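Ricin B-related lectin (Polyporus squamosus, PDB 3PHZ) binds galactose through a ricin-type beta-trefoil lectin domain and calcium ions through a C-terminal domain, and probably acts in carbohydrate recognition. Local coordinates at residues Q4-Y9 against D176-V181; S13-N18 against V117-G122; V105-S110 against S141-F146. All coordinates share one frame; numbering follows the deposited sequence.

Contact 1: Q4-Y9 against D176-V181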
loop_
_atom_site.group_PDB
_atom_site.type_symbol
_atom_site.label_atom_id
_atom_site.label_comp_id
_atom_site.label_asym_id
_atom_site.label_seq_id
_atom_site.Cartn_x
_atom_site.Cartn_y
_atom_site.Cartn_z
ATOM N N GLN A 4 30.746 0.286 9.994
ATOM C CA GLN A 4 30.866 -0.692 8.877
ATOM C C GLN A 4 30.692 0.011 7.504
ATOM O O GLN A 4 30.197 -0.582 6.541
ATOM C CB GLN A 4 29.845 -1.826 9.074
ATOM C CG GLN A 4 30.064 -2.619 10.381
ATOM C CD GLN A 4 28.857 -3.547 10.800
ATOM O OE1 GLN A 4 28.294 -4.219 9.999
ATOM N NE2 GLN A 4 28.503 -3.543 12.081
ATOM N N GLY A 5 31.035 1.288 7.424
ATOM C CA GLY A 5 30.892 2.080 6.215
ATOM C C GLY A 5 29.447 2.437 5.940
ATOM O O GLY A 5 28.697 2.702 6.895
ATOM N N HIS A 6 29.070 2.532 4.658
ATOM C CA HIS A 6 27.721 2.937 4.227
ATOM C C HIS A 6 26.618 2.411 5.164
ATOM O O HIS A 6 26.440 1.199 5.299
ATOM C CB HIS A 6 27.439 2.378 2.798
ATOM C CG HIS A 6 26.244 2.990 2.146
ATOM N ND1 HIS A 6 25.467 2.311 1.235
ATOM C CD2 HIS A 6 25.656 4.205 2.321
ATOM C CE1 HIS A 6 24.469 3.086 0.849
ATOM N NE2 HIS A 6 24.572 4.248 1.474
ATOM N N GLY A 7 25.832 3.311 5.764
ATOM C CA GLY A 7 24.867 2.793 6.740
ATOM C C GLY A 7 24.257 3.946 7.537
ATOM O O GLY A 7 24.590 5.060 7.316
ATOM N N ILE A 8 23.311 3.632 8.399
ATOM C CA ILE A 8 22.686 4.669 9.230
ATOM C C ILE A 8 23.022 4.246 10.649
ATOM O O ILE A 8 22.962 3.039 10.989
ATOM C CB ILE A 8 21.103 4.636 9.043
ATOM C CG1 ILE A 8 20.727 5.055 7.613
ATOM C CG2 ILE A 8 20.477 5.594 10.124
ATOM C CD1 ILE A 8 19.250 4.823 7.191
ATOM N N TYR A 9 23.377 5.217 11.517
ATOM C CA TYR A 9 23.981 4.843 12.785
ATOM C C TYR A 9 23.502 5.808 13.888
ATOM O O TYR A 9 23.233 6.992 13.602
ATOM C CB TYR A 9 25.481 5.064 12.723
ATOM C CG TYR A 9 26.194 4.121 11.803
ATOM C CD1 TYR A 9 26.691 2.899 12.293
ATOM C CD2 TYR A 9 26.372 4.442 10.447
ATOM C CE1 TYR A 9 27.341 2.011 11.446
ATOM C CE2 TYR A 9 27.038 3.532 9.607
ATOM C CZ TYR A 9 27.528 2.373 10.112
ATOM O OH TYR A 9 28.191 1.479 9.252
ATOM N N ASP A 176 20.032 -2.459 -4.976
ATOM C CA ASP A 176 21.137 -2.328 -4.013
ATOM C C ASP A 176 20.763 -1.277 -2.961
ATOM O O ASP A 176 21.423 -0.235 -2.846
ATOM C CB ASP A 176 22.410 -1.902 -4.746
ATOM C CG ASP A 176 23.639 -1.784 -3.815
ATOM O OD1 ASP A 176 23.813 -2.621 -2.862
ATOM O OD2 ASP A 176 24.435 -0.852 -4.077
ATOM N N GLY A 177 19.614 -1.483 -2.320
ATOM C CA GLY A 177 19.092 -0.410 -1.468
ATOM C C GLY A 177 19.820 -0.387 -0.116
ATOM O O GLY A 177 20.482 -1.352 0.269
ATOM N N LEU A 178 19.640 0.723 0.619
ATOM C CA LEU A 178 20.023 0.779 2.041
ATOM C C LEU A 178 18.694 0.965 2.810
ATOM O O LEU A 178 17.893 1.846 2.427
ATOM C CB LEU A 178 20.912 2.033 2.238
ATOM C CG LEU A 178 21.410 2.017 3.709
ATOM C CD1 LEU A 178 22.413 0.893 3.979
ATOM C CD2 LEU A 178 21.995 3.456 3.965
ATOM N N TYR A 179 18.462 0.118 3.810
ATOM C CA TYR A 179 17.224 0.107 4.583
ATOM C C TYR A 179 17.445 0.450 6.025
ATOM O O TYR A 179 18.315 -0.101 6.655
ATOM C CB TYR A 179 16.562 -1.268 4.516
ATOM C CG TYR A 179 16.269 -1.682 3.066
ATOM C CD1 TYR A 179 15.035 -1.440 2.483
ATOM C CD2 TYR A 179 17.272 -2.329 2.297
ATOM C CE1 TYR A 179 14.763 -1.814 1.168
ATOM C CE2 TYR A 179 17.028 -2.683 0.965
ATOM C CZ TYR A 179 15.762 -2.455 0.438
ATOM O OH TYR A 179 15.517 -2.817 -0.856
ATOM N N LEU A 180 16.685 1.422 6.514
ATOM C CA LEU A 180 16.606 1.710 7.958
ATOM C C LEU A 180 15.710 0.668 8.615
ATOM O O LEU A 180 14.658 0.332 8.081
ATOM C CB LEU A 180 15.973 3.096 8.156
ATOM C CG LEU A 180 15.766 3.470 9.640
ATOM C CD1 LEU A 180 17.040 3.413 10.462
ATOM C CD2 LEU A 180 15.091 4.909 9.702
ATOM N N VAL A 181 16.213 0.084 9.698
ATOM C CA VAL A 181 15.463 -0.885 10.485
ATOM C C VAL A 181 14.757 -0.104 11.605
ATOM O O VAL A 181 15.410 0.511 12.440
ATOM C CB VAL A 181 16.426 -1.935 11.039
ATOM C CG1 VAL A 181 15.660 -2.853 12.052
ATOM C CG2 VAL A 181 17.049 -2.735 9.864
#

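Contact 2: S13-N18 against V117-G122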
loop_
_atom_site.group_PDB
_atom_site.type_symbol
_atom_site.label_atom_id
_atom_site.label_comp_id
_atom_site.label_asym_id
_atom_site.label_seq_id
_atom_site.Cartn_x
_atom_site.Cartn_y
_atom_site.Cartn_z
ATOM N N SER A 13 28.996 8.863 22.333
ATOM C CA SER A 13 30.300 9.217 22.934
ATOM C C SER A 13 30.866 8.020 23.689
ATOM O O SER A 13 30.121 7.324 24.365
ATOM C CB SER A 13 30.102 10.392 23.922
ATOM O OG SER A 13 31.366 10.646 24.551
ATOM N N ALA A 14 32.170 7.757 23.543
ATOM C CA ALA A 14 32.834 6.725 24.383
ATOM C C ALA A 14 33.329 7.338 25.690
ATOM O O ALA A 14 33.751 6.609 26.612
ATOM C CB ALA A 14 33.953 6.076 23.613
ATOM N N TYR A 15 33.151 8.649 25.848
ATOM C CA TYR A 15 33.697 9.418 26.984
ATOM C C TYR A 15 32.730 9.502 28.177
ATOM O O TYR A 15 33.124 9.451 29.363
ATOM C CB TYR A 15 34.094 10.839 26.474
ATOM C CG TYR A 15 34.649 11.715 27.588
ATOM C CD1 TYR A 15 35.938 11.513 28.066
ATOM C CD2 TYR A 15 33.882 12.727 28.139
ATOM C CE1 TYR A 15 36.459 12.294 29.058
ATOM C CE2 TYR A 15 34.380 13.517 29.187
ATOM C CZ TYR A 15 35.669 13.293 29.614
ATOM O OH TYR A 15 36.192 14.061 30.643
ATOM N N VAL A 16 31.449 9.586 27.855
ATOM C CA VAL A 16 30.424 9.663 28.857
ATOM C C VAL A 16 29.301 8.712 28.453
ATOM O O VAL A 16 28.992 8.604 27.268
ATOM C CB VAL A 16 29.915 11.071 29.067
ATOM C CG1 VAL A 16 29.498 11.700 27.775
ATOM C CG2 VAL A 16 28.768 11.071 30.021
ATOM N N ALA A 17 28.705 8.042 29.440
ATOM C CA ALA A 17 27.607 7.100 29.184
ATOM C C ALA A 17 26.331 7.758 28.678
ATOM O O ALA A 17 26.043 8.925 28.963
ATOM C CB ALA A 17 27.301 6.276 30.465
ATOM N N ASN A 18 25.536 6.968 27.961
ATOM C CA ASN A 18 24.157 7.353 27.626
ATOM C C ASN A 18 24.030 8.596 26.782
ATOM O O ASN A 18 23.039 9.303 26.899
ATOM C CB ASN A 18 23.321 7.534 28.922
ATOM C CG ASN A 18 23.255 6.240 29.722
ATOM O OD1 ASN A 18 23.910 6.102 30.774
ATOM N ND2 ASN A 18 22.541 5.244 29.179
ATOM N N VAL A 117 36.173 15.465 15.798
ATOM C CA VAL A 117 34.894 15.696 16.473
ATOM C C VAL A 117 35.100 15.331 17.927
ATOM O O VAL A 117 35.558 14.252 18.234
ATOM C CB VAL A 117 33.753 14.842 15.865
ATOM C CG1 VAL A 117 32.398 15.044 16.680
ATOM C CG2 VAL A 117 33.523 15.264 14.388
ATOM N N THR A 118 34.808 16.299 18.790
ATOM C CA THR A 118 35.225 16.277 20.215
ATOM C C THR A 118 34.057 16.625 21.100
ATOM O O THR A 118 33.367 17.629 20.870
ATOM C CB THR A 118 36.408 17.290 20.454
ATOM O OG1 THR A 118 37.496 16.944 19.558
ATOM C CG2 THR A 118 36.909 17.217 21.896
ATOM N N LEU A 119 33.849 15.833 22.159
ATOM C CA LEU A 119 32.851 16.243 23.168
ATOM C C LEU A 119 33.600 17.139 24.179
ATOM O O LEU A 119 34.470 16.665 24.926
ATOM C CB LEU A 119 32.265 15.035 23.911
ATOM C CG LEU A 119 31.272 15.348 25.060
ATOM C CD1 LEU A 119 30.214 16.247 24.527
ATOM C CD2 LEU A 119 30.714 14.028 25.548
ATOM N N LEU A 120 33.251 18.415 24.204
ATOM C CA LEU A 120 34.039 19.402 24.969
ATOM C C LEU A 120 33.275 19.674 26.257
ATOM O O LEU A 120 32.089 20.002 26.203
ATOM C CB LEU A 120 34.208 20.695 24.159
ATOM C CG LEU A 120 35.037 21.839 24.804
ATOM C CD1 LEU A 120 36.492 21.361 24.877
ATOM C CD2 LEU A 120 34.945 23.151 24.012
ATOM N N ASN A 121 33.965 19.590 27.417
ATOM C CA ASN A 121 33.358 19.926 28.710
ATOM C C ASN A 121 32.172 19.008 29.028
ATOM O O ASN A 121 31.167 19.448 29.581
ATOM C CB ASN A 121 32.967 21.404 28.790
ATOM C CG ASN A 121 34.140 22.294 28.655
ATOM O OD1 ASN A 121 34.176 23.181 27.810
ATOM N ND2 ASN A 121 35.165 22.024 29.439
ATOM N N GLY A 122 32.299 17.761 28.588
ATOM C CA GLY A 122 31.310 16.734 28.856
ATOM C C GLY A 122 31.575 16.200 30.253
ATOM O O GLY A 122 30.604 15.995 30.990
#

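Contact 3: V105-S110 against S141-F146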
loop_
_atom_site.group_PDB
_atom_site.type_symbol
_atom_site.label_atom_id
_atom_site.label_comp_id
_atom_site.label_asym_id
_atom_site.label_seq_id
_atom_site.Cartn_x
_atom_site.Cartn_y
_atom_site.Cartn_z
ATOM N N VAL A 105 39.336 1.669 18.701
ATOM C CA VAL A 105 38.910 3.002 19.164
ATOM C C VAL A 105 38.651 3.909 17.940
ATOM O O VAL A 105 39.592 4.188 17.170
ATOM C CB VAL A 105 39.924 3.612 20.184
ATOM C CG1 VAL A 105 39.651 5.103 20.397
ATOM C CG2 VAL A 105 39.968 2.786 21.528
ATOM N N TRP A 106 37.386 4.341 17.768
ATOM C CA TRP A 106 36.936 5.126 16.590
ATOM C C TRP A 106 36.959 6.624 16.769
ATOM O O TRP A 106 36.508 7.146 17.765
ATOM C CB TRP A 106 35.517 4.737 16.123
ATOM C CG TRP A 106 35.464 3.330 15.681
ATOM C CD1 TRP A 106 35.294 2.221 16.475
ATOM C CD2 TRP A 106 35.664 2.857 14.345
ATOM N NE1 TRP A 106 35.356 1.087 15.698
ATOM C CE2 TRP A 106 35.576 1.448 14.390
ATOM C CE3 TRP A 106 35.852 3.494 13.114
ATOM C CZ2 TRP A 106 35.682 0.661 13.240
ATOM C CZ3 TRP A 106 35.990 2.713 11.966
ATOM C CH2 TRP A 106 35.913 1.307 12.048
ATOM N N LYS A 107 37.506 7.304 15.780
ATOM C CA LYS A 107 37.581 8.774 15.750
ATOM C C LYS A 107 36.935 9.310 14.506
ATOM O O LYS A 107 36.727 8.561 13.572
ATOM C CB LYS A 107 39.048 9.242 15.850
ATOM C CG LYS A 107 39.651 8.838 17.186
ATOM C CD LYS A 107 41.008 9.514 17.423
ATOM C CE LYS A 107 40.772 10.931 17.924
ATOM N NZ LYS A 107 42.092 11.540 18.286
ATOM N N ILE A 108 36.506 10.572 14.554
ATOM C CA ILE A 108 35.908 11.216 13.398
ATOM C C ILE A 108 36.722 12.448 13.070
ATOM O O ILE A 108 36.633 13.456 13.790
ATOM C CB ILE A 108 34.436 11.582 13.674
ATOM C CG1 ILE A 108 33.661 10.352 14.187
ATOM C CG2 ILE A 108 33.767 12.089 12.370
ATOM C CD1 ILE A 108 32.255 10.710 14.618
ATOM N N LYS A 109 37.494 12.406 11.958
ATOM C CA LYS A 109 38.467 13.466 11.694
ATOM C C LYS A 109 38.077 14.244 10.439
ATOM O O LYS A 109 37.696 13.618 9.430
ATOM C CB LYS A 109 39.839 12.817 11.470
ATOM C CG LYS A 109 40.960 13.856 11.228
ATOM C CD LYS A 109 42.334 13.151 11.102
ATOM C CE LYS A 109 42.577 12.594 9.677
ATOM N NZ LYS A 109 43.945 11.999 9.635
ATOM N N SER A 110 38.139 15.571 10.500
ATOM C CA SER A 110 37.846 16.415 9.347
ATOM C C SER A 110 38.854 16.121 8.223
ATOM O O SER A 110 40.061 16.147 8.438
ATOM C CB SER A 110 37.908 17.870 9.691
ATOM O OG SER A 110 37.606 18.643 8.517
ATOM N N SER A 141 37.600 11.938 24.983
ATOM C CA SER A 141 36.495 12.807 24.506
ATOM C C SER A 141 36.367 12.860 22.995
ATOM O O SER A 141 35.356 13.356 22.498
ATOM C CB SER A 141 36.643 14.249 25.080
ATOM O OG SER A 141 37.801 14.881 24.539
ATOM N N GLN A 142 37.377 12.355 22.272
ATOM C CA GLN A 142 37.329 12.256 20.763
ATOM C C GLN A 142 37.005 10.847 20.276
ATOM O O GLN A 142 37.062 10.578 19.085
ATOM C CB GLN A 142 38.654 12.731 20.159
ATOM C CG GLN A 142 38.981 14.152 20.598
ATOM C CD GLN A 142 40.248 14.693 19.965
ATOM O OE1 GLN A 142 41.209 13.960 19.721
ATOM N NE2 GLN A 142 40.262 15.981 19.724
ATOM N N ASN A 143 36.617 9.974 21.196
ATOM C CA ASN A 143 36.291 8.573 20.842
ATOM C C ASN A 143 34.781 8.396 20.838
ATOM O O ASN A 143 34.051 8.939 21.699
ATOM C CB ASN A 143 36.921 7.601 21.852
ATOM C CG ASN A 143 38.420 7.707 21.852
ATOM O OD1 ASN A 143 39.014 8.389 20.961
ATOM N ND2 ASN A 143 39.058 7.088 22.846
ATOM N N TRP A 144 34.330 7.661 19.832
ATOM C CA TRP A 144 32.896 7.523 19.482
ATOM C C TRP A 144 32.624 6.075 19.179
ATOM O O TRP A 144 33.526 5.377 18.689
ATOM C CB TRP A 144 32.580 8.355 18.218
ATOM C CG TRP A 144 32.860 9.848 18.502
ATOM C CD1 TRP A 144 34.024 10.522 18.227
ATOM C CD2 TRP A 144 32.020 10.780 19.213
ATOM N NE1 TRP A 144 33.957 11.824 18.674
ATOM C CE2 TRP A 144 32.768 12.006 19.319
ATOM C CE3 TRP A 144 30.724 10.700 19.776
ATOM C CZ2 TRP A 144 32.253 13.171 19.936
ATOM C CZ3 TRP A 144 30.176 11.928 20.413
ATOM C CH2 TRP A 144 30.974 13.093 20.489
ATOM N N THR A 145 31.391 5.634 19.403
ATOM C CA THR A 145 30.988 4.275 19.081
ATOM C C THR A 145 29.832 4.409 18.100
ATOM O O THR A 145 29.049 5.373 18.165
ATOM C CB THR A 145 30.552 3.448 20.348
ATOM O OG1 THR A 145 29.411 4.036 20.955
ATOM C CG2 THR A 145 31.672 3.460 21.411
ATOM N N PHE A 146 29.702 3.432 17.221
ATOM C CA PHE A 146 28.725 3.575 16.113
ATOM C C PHE A 146 27.881 2.335 16.203
ATOM O O PHE A 146 28.414 1.229 16.078
ATOM C CB PHE A 146 29.448 3.544 14.756
ATOM C CG PHE A 146 30.144 4.802 14.379
ATOM C CD1 PHE A 146 29.547 5.746 13.537
ATOM C CD2 PHE A 146 31.424 5.076 14.888
ATOM C CE1 PHE A 146 30.232 6.947 13.207
ATOM C CE2 PHE A 146 32.081 6.294 14.568
ATOM C CZ PHE A 146 31.508 7.207 13.737
HETATM O O HOH W 1 35.550 4.080 20.000
HETATM O O HOH W 2 36.905 12.170 16.957
#

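Contact 1: Q4-Y9 against D176-V181
Leu178 lies with one of its methyl groups over a face of the His6 imidazole, and this CH-pi contact is the first of two kinds of interaction joining Gln4-Tyr9 to Asp176-Val181. CD2 of Leu178 stands 4.0 Å from the centroid of the His6 ring, 28° off its normal; its nearest ring atom is His6 NE2, at 3.7 Å. With CG anti to the backbone N (chi1 -167°), His6 extends its ring toward Leu178, whose side chain comes from the opposite direction.

The rest is aliphatic packing. Ile8 CD1 meets Leu180 CB at 3.8 Å, the two side chains at about a right angle, while Ile8 CG1 lies 4.2 Å from Leu178 CD2. Leu178 CD2 also covers the backbone at Gly7, 4.0 Å from its CA.

Between the two segments the contact is apolar; within Gln4-Tyr9 the Tyr9 hydroxyl receives the N-H of Gln4 (N to OH, 2.9 Å) and donates to Gly5 O, 2.7 Å from Tyr9 OH. This folds the chain start back against the tyrosine.

The axes of strands 7-9 and 178-180 run 24° apart with a closest approach of 7.5 Å, so side chains bridge them. Strand 144-152 pairs antiparallel with both, joining the beta-trefoil to the C-terminal domain. Asp176 is a calcium ligand, as is Glu204, whose copy in the second subunit accepts a hydrogen bond from Leu178 N. Leu50 of strand 49-53 touches Ile8 and Leu178, and strand 178-180 also pairs, in parallel, with strand 233-243.

Contact 2: S13-N18 against V117-G122
Leu119 places CG anti to its backbone N (chi1 176°), sending the side chain from the strand toward the loop Ser13-Asn18, and Val16 meets it with CG1 set between its own backbone N and carbonyl carbon (chi1 52°). These torsions bring Leu119 CD2 to 3.4 Å from Val16 CG1, tighter than usual van der Waals contact for two carbons, with the side chains at about a right angle.

The same leucine methyl serves two more neighbours. Ser13 OG lies 3.6 Å from Leu119 CD2, and Tyr15 CD2 is 4.3 Å from it. Further along the ring, Tyr15 CE2 comes to 4.0 Å from Gly122 C; the glycine carbonyl carbon sits at the edge of the phenol, near its plane, so the ring borders the turn that follows strand 116-120 without stacking on it.

Ser13 uses its oxygen within its own loop. OG accepts from Tyr15 N at 3.0 Å, with an N-H...O angle of 153°, which defines an ST turn; Val16 N makes a second, weak bond to the same Ser13 OG at 3.5 Å. The turn therefore orders the very residues whose side chains face Leu119. In the trefoil, the contact joins the loop between strands 7-13 and 19-23 to strand 116-120, an edge strand, within this chain, of the sheet that also holds 82-87 and 129-133. Trp144 touches both Ser13 and Leu119, so it packs against both segments.

Chemically, adhesion between the two segments is mainly dispersive, with Leu119 CD2 meeting Ser13, Tyr15 and Val16, and Tyr15 also meeting Gly122, while the hydrogen bonding serves the shape of the loop. This is consistent with close fit and the Ser13 turn together fixing the loop's position.

Contact 3: V105-S110 against S141-F146
Ile108 points its CD1 methyl over a face of Trp144, 4.3 Å from the centroid of the five-membered ring and 25° off its normal, the two side chains meeting at about a right angle. The same methyl also reaches Phe146, where Ile108 CD1 is 3.7 Å from CZ, obliquely to that ring. At the edge of the phenyl, near its plane, lies the Trp106 methylene: CB is 4.1 Å from Phe146 CE2. Two aromatic side chains of Ser141-Phe146 thus share one isoleucine end.

Lys107 bends at chi3 and crosses Gln142 obliquely, its NZ donating to Gln142 OE1 at 2.9 Å. That oxygen also accepts from Ile136 N, and Gln142 NE2 donates to Thr118 OG1 and Gln134 O, so the amide is held at both ends. Val105 CG1 packs against the Asn143 amide, 3.2 Å from ND2.

Where the backbones meet, Trp144 N donates to Trp106 O at 3.0 Å with an N-H...O angle of 151°. The axes of strands 106-110 and 144-146 run 102° apart, 6.2 Å at closest approach, and water bridges the gaps: water 1 accepts from Trp106 N and donates to Trp144 O, while water 2 links Ile108 N to Gln142 O.

Gln142-Asn143-Trp144 reads as the QxW sequence of ricin-type trefoils. Here its tryptophan packs against Ile108 and donates NE1 to Val117 O. The chemistry implies a hydrophobic centre closed by amide and water bonds; Lys107 also makes a cation-pi contact with Phe116, which would tend to stabilise its positive charge.

How the contacts relate
Contacts 2 and 3 are close neighbours, their centres about 10 Å apart, and are tied by probable backbone hydrogen bonds: Val117 N to Ile108 O and Ala14 N to Asn143 O, each 2.9 Å. Their segments alternate along the chain, and both lie inside the loop closed by contact 1. The centre of contact 1 is about 19 Å from that of contact 3, which it touches where Tyr9 CD1 packs 3.8 Å from Phe146 CB, and about 24 Å from that of contact 2. The two sites lie by different contacts: contact 3 is nearer the galactose site, the Ile108 side chain about 11 Å from that of Asp72, whereas contact 1 holds the calcium ligand Asp176.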